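Uncharacterized protein (Legionella pneumophila subsp. pneumophila, PDB 4XA9) is of unknown function, but its N-terminal part, crystallised here, is a RavJ-type peptidase domain of clan CA and probably cleaves peptide or related bonds. Local coordinates at residues L68-S73 with T202-S207; Q82-K87 with R98-S103. One frame throughout, in Å; residues are numbered along the deposited sequence. Where two conformers were deposited one is given.

Interaction 1 of 2, residues L68-S73 with T202-S207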
loop_
_atom_site.group_PDB
_atom_site.type_symbol
_atom_site.label_atom_id
_atom_site.label_comp_id
_atom_site.label_asym_id
_atom_site.label_seq_id
_atom_site.Cartn_x
_atom_site.Cartn_y
_atom_site.Cartn_z
ATOM N N LEU B 68 15.587 5.661 4.810
ATOM C CA LEU B 68 16.016 4.983 3.587
ATOM C C LEU B 68 17.152 3.990 3.822
ATOM O O LEU B 68 17.193 2.931 3.193
ATOM C CB LEU B 68 16.435 6.009 2.531
ATOM C CG LEU B 68 15.386 7.057 2.149
ATOM C CD1 LEU B 68 15.842 7.867 0.944
ATOM C CD2 LEU B 68 14.040 6.401 1.877
ATOM N N LEU B 69 18.071 4.330 4.720
ATOM C CA LEU B 69 19.193 3.447 5.019
ATOM C C LEU B 69 18.765 2.281 5.905
ATOM O O LEU B 69 18.421 2.465 7.073
ATOM C CB LEU B 69 20.333 4.220 5.687
ATOM C CG LEU B 69 21.710 3.553 5.623
ATOM C CD1 LEU B 69 21.901 2.786 4.316
ATOM C CD2 LEU B 69 22.812 4.586 5.810
ATOM N N THR B 70 18.794 1.081 5.335
ATOM C CA THR B 70 18.429 -0.129 6.057
ATOM C C THR B 70 19.483 -0.451 7.116
ATOM O O THR B 70 20.673 -0.524 6.806
ATOM C CB THR B 70 18.261 -1.323 5.093
ATOM O OG1 THR B 70 17.276 -0.998 4.102
ATOM C CG2 THR B 70 17.827 -2.573 5.848
ATOM N N PRO B 71 19.051 -0.615 8.377
ATOM C CA PRO B 71 19.984 -0.937 9.462
ATOM C C PRO B 71 20.702 -2.257 9.201
ATOM O O PRO B 71 20.081 -3.198 8.701
ATOM C CB PRO B 71 19.075 -1.033 10.692
ATOM C CG PRO B 71 17.883 -0.196 10.344
ATOM C CD PRO B 71 17.676 -0.430 8.875
ATOM N N LYS B 72 21.989 -2.316 9.533
ATOM C CA LYS B 72 22.801 -3.495 9.253
ATOM C C LYS B 72 23.193 -4.277 10.513
ATOM O O LYS B 72 23.954 -5.238 10.432
ATOM C CB LYS B 72 24.063 -3.092 8.486
ATOM C CG LYS B 72 23.803 -2.514 7.106
ATOM C CD LYS B 72 23.062 -3.502 6.215
ATOM C CE LYS B 72 23.094 -3.065 4.756
ATOM N NZ LYS B 72 22.542 -1.694 4.567
ATOM N N SER B 73 22.679 -3.865 11.670
ATOM C CA SER B 73 22.941 -4.572 12.924
ATOM C C SER B 73 21.651 -5.041 13.586
ATOM O O SER B 73 20.669 -4.302 13.625
ATOM C CB SER B 73 23.713 -3.678 13.896
ATOM O OG SER B 73 24.960 -3.298 13.349
ATOM N N THR B 202 14.759 -6.972 -3.254
ATOM C CA THR B 202 16.173 -6.872 -2.955
ATOM C C THR B 202 16.363 -7.125 -1.464
ATOM O O THR B 202 15.581 -6.651 -0.638
ATOM C CB THR B 202 16.750 -5.502 -3.370
ATOM O OG1 THR B 202 18.163 -5.489 -3.137
ATOM C CG2 THR B 202 16.088 -4.367 -2.592
ATOM N N VAL B 203 17.380 -7.901 -1.118
ATOM C CA VAL B 203 17.601 -8.249 0.282
ATOM C C VAL B 203 18.623 -7.328 0.937
ATOM O O VAL B 203 19.827 -7.481 0.725
ATOM C CB VAL B 203 18.064 -9.700 0.424
ATOM C CG1 VAL B 203 18.053 -10.104 1.881
ATOM C CG2 VAL B 203 17.147 -10.612 -0.374
ATOM N N ASN B 204 18.138 -6.388 1.748
ATOM C CA ASN B 204 18.994 -5.351 2.332
ATOM C C ASN B 204 19.636 -5.713 3.672
ATOM O O ASN B 204 20.624 -5.102 4.072
ATOM C CB ASN B 204 18.207 -4.048 2.503
ATOM C CG ASN B 204 17.848 -3.408 1.179
ATOM O OD1 ASN B 204 16.700 -3.021 0.948
ATOM N ND2 ASN B 204 18.827 -3.314 0.291
ATOM N N TYR B 205 19.064 -6.682 4.375
ATOM C CA TYR B 205 19.650 -7.152 5.628
ATOM C C TYR B 205 19.397 -8.637 5.809
ATOM O O TYR B 205 18.284 -9.115 5.608
ATOM C CB TYR B 205 19.093 -6.384 6.832
ATOM C CG TYR B 205 19.483 -7.002 8.165
ATOM C CD1 TYR B 205 20.722 -6.745 8.738
ATOM C CD2 TYR B 205 18.623 -7.869 8.829
ATOM C CE1 TYR B 205 21.085 -7.319 9.952
ATOM C CE2 TYR B 205 18.974 -8.448 10.036
ATOM C CZ TYR B 205 20.208 -8.170 10.595
ATOM O OH TYR B 205 20.558 -8.749 11.800
ATOM N N GLN B 206 20.441 -9.362 6.192
ATOM C CA GLN B 206 20.329 -10.778 6.508
ATOM C C GLN B 206 20.999 -11.054 7.837
ATOM O O GLN B 206 22.191 -10.792 7.994
ATOM C CB GLN B 206 20.981 -11.646 5.434
ATOM C CG GLN B 206 20.440 -11.477 4.042
ATOM C CD GLN B 206 21.012 -12.509 3.097
ATOM O OE1 GLN B 206 21.162 -13.676 3.460
ATOM N NE2 GLN B 206 21.343 -12.088 1.880
ATOM N N SER B 207 20.245 -11.592 8.789
ATOM C CA SER B 207 20.816 -11.878 10.098
ATOM C C SER B 207 21.920 -12.926 9.965
ATOM O O SER B 207 22.876 -12.923 10.743
ATOM C CB SER B 207 19.745 -12.342 11.090
ATOM O OG SER B 207 19.212 -13.603 10.740
HETATM O O HOH W 1 14.815 -3.053 3.054
#
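N204 is where strand 202-206 first meets the loop, its CB resting against the side chain of T70, 3.6 Å from T70 OG1 and 3.7 Å from T70 CG2. The two side chains run at about a right angle to each other. A water lies between their polar ends, donating to N204 OD1 at 2.8 Å and only weakly linked to T70 OG1. On the backbone side, K72 curls back over the strand. Its CB points away from it, but the bend at chi2 returns the chain until K72 CE sits 3.3 Å from N204 O; the bend at chi4 then turns the ammonium back into the loop, where K72 NZ bonds T70 O at 3.1 Å.

Y205 follows, and the CD1-CE1 side of its ring meets the loop backbone. A chi1 of 170° swings the ring away from the backbone N and out beside P71 and K72. K72 O comes in at the ring edge, near its plane, 3.6 Å from Y205 CE1, and P71 O approaches Y205 CD1 more obliquely. Beyond the loop, Y205 OH is hydrogen-bonded to D210, and the Y77 ring meets that of Y205.

Both N204 and Y205 face V127 on the neighbouring strand, a classic beta bulge in an edge strand of the peptidase domain's antiparallel sheet, and the loop before helix 74-85 lies against this irregularity.

Interaction 2 of 2, residues Q82-K87 with R98-S103; sequences QQRNKK and RVSECS
R84, near the end of helix 74-85, reaches the strand through its guanidinium: R84 NE donates to V99 O at 2.8 Å with an N-H...O angle of 151°. The donor comes in nearly along the C=O axis of V99, and the carbonyl oxygen lies slightly out of the guanidinium plane. R84 NH2 adds a weak second bond to the same oxygen, so one backbone acceptor holds this side of the group. The bend at chi2 (-52°) turns the side chain from the helix toward the strand. Elsewhere the R84 cation meets W63 in a cation-pi contact.

The second link runs the other way, R98 NH1 donating to N85 OD1 at 3.1 Å. That oxygen lies in the guanidinium plane, yet the donor stands well above the amide plane of N85, 53° out of it, and so misses the lone pairs. H108 NE2 also bonds N85 OD1, while E16 takes N85 ND2 with its carboxylate and R98 NH2 with its backbone O. Y224 makes a cation-pi contact with R98.

One acceptor fares worse. R84 O is buried against the aliphatic part of R98, 3.2 Å from R98 CG, and has no hydrogen-bond partner in the model.

Across this interface both arginines are therefore held by neutral oxygens, a backbone carbonyl and an amide, and no salt bridge joins the two segments; their positive charge is probably eased in part by the aromatic rings.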
loop_
_atom_site.group_PDB
_atom_site.type_symbol
_atom_site.label_atom_id
_atom_site.label_comp_id
_atom_site.label_asym_id
_atom_site.label_seq_id
_atom_site.Cartn_x
_atom_site.Cartn_y
_atom_site.Cartn_z
ATOM N N GLN B 82 12.049 -1.152 20.549
ATOM C CA GLN B 82 12.059 -0.701 21.935
ATOM C C GLN B 82 11.616 0.758 22.017
ATOM O O GLN B 82 10.749 1.107 22.818
ATOM C CB GLN B 82 13.452 -0.880 22.553
ATOM C CG GLN B 82 13.537 -0.660 24.070
ATOM C CD GLN B 82 13.003 -1.839 24.888
ATOM O OE1 GLN B 82 11.797 -2.093 24.931
ATOM N NE2 GLN B 82 13.909 -2.567 25.541
ATOM N N GLN B 83 12.193 1.604 21.169
ATOM C CA GLN B 83 11.884 3.030 21.193
ATOM C C GLN B 83 10.469 3.347 20.711
ATOM O O GLN B 83 9.842 4.286 21.194
ATOM C CB GLN B 83 12.901 3.810 20.357
ATOM C CG GLN B 83 14.326 3.713 20.883
ATOM C CD GLN B 83 14.445 4.156 22.332
ATOM O OE1 GLN B 83 14.444 5.350 22.629
ATOM N NE2 GLN B 83 14.546 3.191 23.243
ATOM N N ARG B 84 9.966 2.566 19.761
ATOM C CA ARG B 84 8.625 2.786 19.237
ATOM C C ARG B 84 7.561 2.507 20.287
ATOM O O ARG B 84 6.499 3.121 20.277
ATOM C CB ARG B 84 8.370 1.906 18.008
ATOM C CG ARG B 84 8.985 2.428 16.730
ATOM C CD ARG B 84 8.573 3.870 16.526
ATOM N NE ARG B 84 8.483 4.253 15.119
ATOM C CZ ARG B 84 9.516 4.622 14.370
ATOM N NH1 ARG B 84 10.740 4.644 14.880
ATOM N NH2 ARG B 84 9.320 4.964 13.102
ATOM N N ASN B 85 7.851 1.571 21.188
ATOM C CA ASN B 85 6.868 1.114 22.164
ATOM C C ASN B 85 6.856 1.883 23.486
ATOM O O ASN B 85 5.907 1.767 24.259
ATOM C CB ASN B 85 7.085 -0.367 22.465
ATOM C CG ASN B 85 6.502 -1.267 21.397
ATOM O OD1 ASN B 85 6.114 -0.809 20.319
ATOM N ND2 ASN B 85 6.443 -2.561 21.689
ATOM N N LYS B 86 7.906 2.653 23.745
ATOM C CA LYS B 86 8.030 3.356 25.018
ATOM C C LYS B 86 6.890 4.362 25.211
ATOM O O LYS B 86 6.412 4.968 24.250
ATOM C CB LYS B 86 9.388 4.059 25.112
ATOM C CG LYS B 86 9.550 5.235 24.170
ATOM C CD LYS B 86 10.960 5.802 24.216
ATOM C CE LYS B 86 11.121 6.938 23.212
ATOM N NZ LYS B 86 12.512 7.473 23.186
ATOM N N LYS B 87 6.445 4.516 26.454
ATOM C CA LYS B 87 5.348 5.428 26.763
ATOM C C LYS B 87 5.702 6.872 26.423
ATOM O O LYS B 87 6.864 7.274 26.493
ATOM C CB LYS B 87 4.962 5.320 28.240
ATOM C CG LYS B 87 4.294 4.008 28.615
ATOM C CD LYS B 87 3.832 4.014 30.067
ATOM C CE LYS B 87 5.006 4.116 31.029
ATOM N NZ LYS B 87 4.570 4.104 32.455
ATOM N N ARG B 98 1.889 5.533 18.523
ATOM C CA ARG B 98 3.066 4.952 17.907
ATOM C C ARG B 98 2.951 5.160 16.397
ATOM O O ARG B 98 1.897 4.929 15.802
ATOM C CB ARG B 98 3.195 3.477 18.275
ATOM C CG ARG B 98 3.296 3.228 19.780
ATOM C CD ARG B 98 3.385 1.735 20.067
ATOM N NE ARG B 98 2.156 1.068 19.661
ATOM C CZ ARG B 98 2.038 -0.240 19.476
ATOM N NH1 ARG B 98 3.084 -1.034 19.651
ATOM N NH2 ARG B 98 0.876 -0.750 19.091
ATOM N N VAL B 99 4.035 5.620 15.786
ATOM C CA VAL B 99 3.997 6.060 14.394
ATOM C C VAL B 99 4.981 5.285 13.534
ATOM O O VAL B 99 6.123 5.085 13.938
ATOM C CB VAL B 99 4.325 7.563 14.288
ATOM C CG1 VAL B 99 4.223 8.038 12.851
ATOM C CG2 VAL B 99 3.393 8.373 15.187
ATOM N N SER B 100 4.547 4.857 12.352
ATOM C CA SER B 100 5.474 4.274 11.387
ATOM C C SER B 100 4.947 4.423 9.957
ATOM O O SER B 100 3.880 5.006 9.738
ATOM C CB SER B 100 5.729 2.807 11.720
ATOM O OG SER B 100 6.910 2.344 11.093
ATOM N N GLU B 101 5.702 3.918 9.008
ATOM C CA GLU B 101 5.396 3.977 7.598
ATOM C C GLU B 101 5.880 2.797 6.749
ATOM O O GLU B 101 6.381 1.839 7.268
ATOM C CB GLU B 101 5.480 5.355 6.981
ATOM C CG GLU B 101 6.771 6.074 7.134
ATOM C CD GLU B 101 7.877 5.311 6.527
ATOM O OE1 GLU B 101 8.441 4.483 7.219
ATOM O OE2 GLU B 101 8.159 5.560 5.361
ATOM N N CYS B 102 5.654 2.840 5.461
ATOM C CA CYS B 102 5.870 1.615 4.690
ATOM C C CYS B 102 7.337 1.220 4.555
ATOM O O CYS B 102 7.632 0.082 4.195
ATOM C CB CYS B 102 5.248 1.732 3.294
ATOM S SG CYS B 102 6.105 2.827 2.154
ATOM N N SER B 103 8.259 2.132 4.851
ATOM C CA SER B 103 9.671 1.785 4.730
ATOM C C SER B 103 10.284 1.319 6.056
ATOM O O SER B 103 11.182 0.480 6.055
ATOM C CB SER B 103 10.478 2.964 4.174
ATOM O OG SER B 103 10.663 3.978 5.148
#

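Overall arrangement
Along the chain the segments come in the order 68-73, 82-87, 98-103, 202-207, so both halves of interaction 2 fall between the two halves of interaction 1. The centres of the two contacts lie 18 Å apart and their nearest atoms about 5 Å apart, without touching. Helix 74-85 connects them along the chain: the loop of interaction 1 leads straight into its start, and interaction 2 gathers at its far end. One contact thus sets this helix's entry beside edge strand 202-206 of the four-stranded antiparallel sheet, the other sets its exit against strand 99-100, which pairs in parallel with 22-23. Through loop 68-73 and helix 74-85 the chain therefore passes from the edge of one sheet to the small parallel pair, within a single peptidase domain.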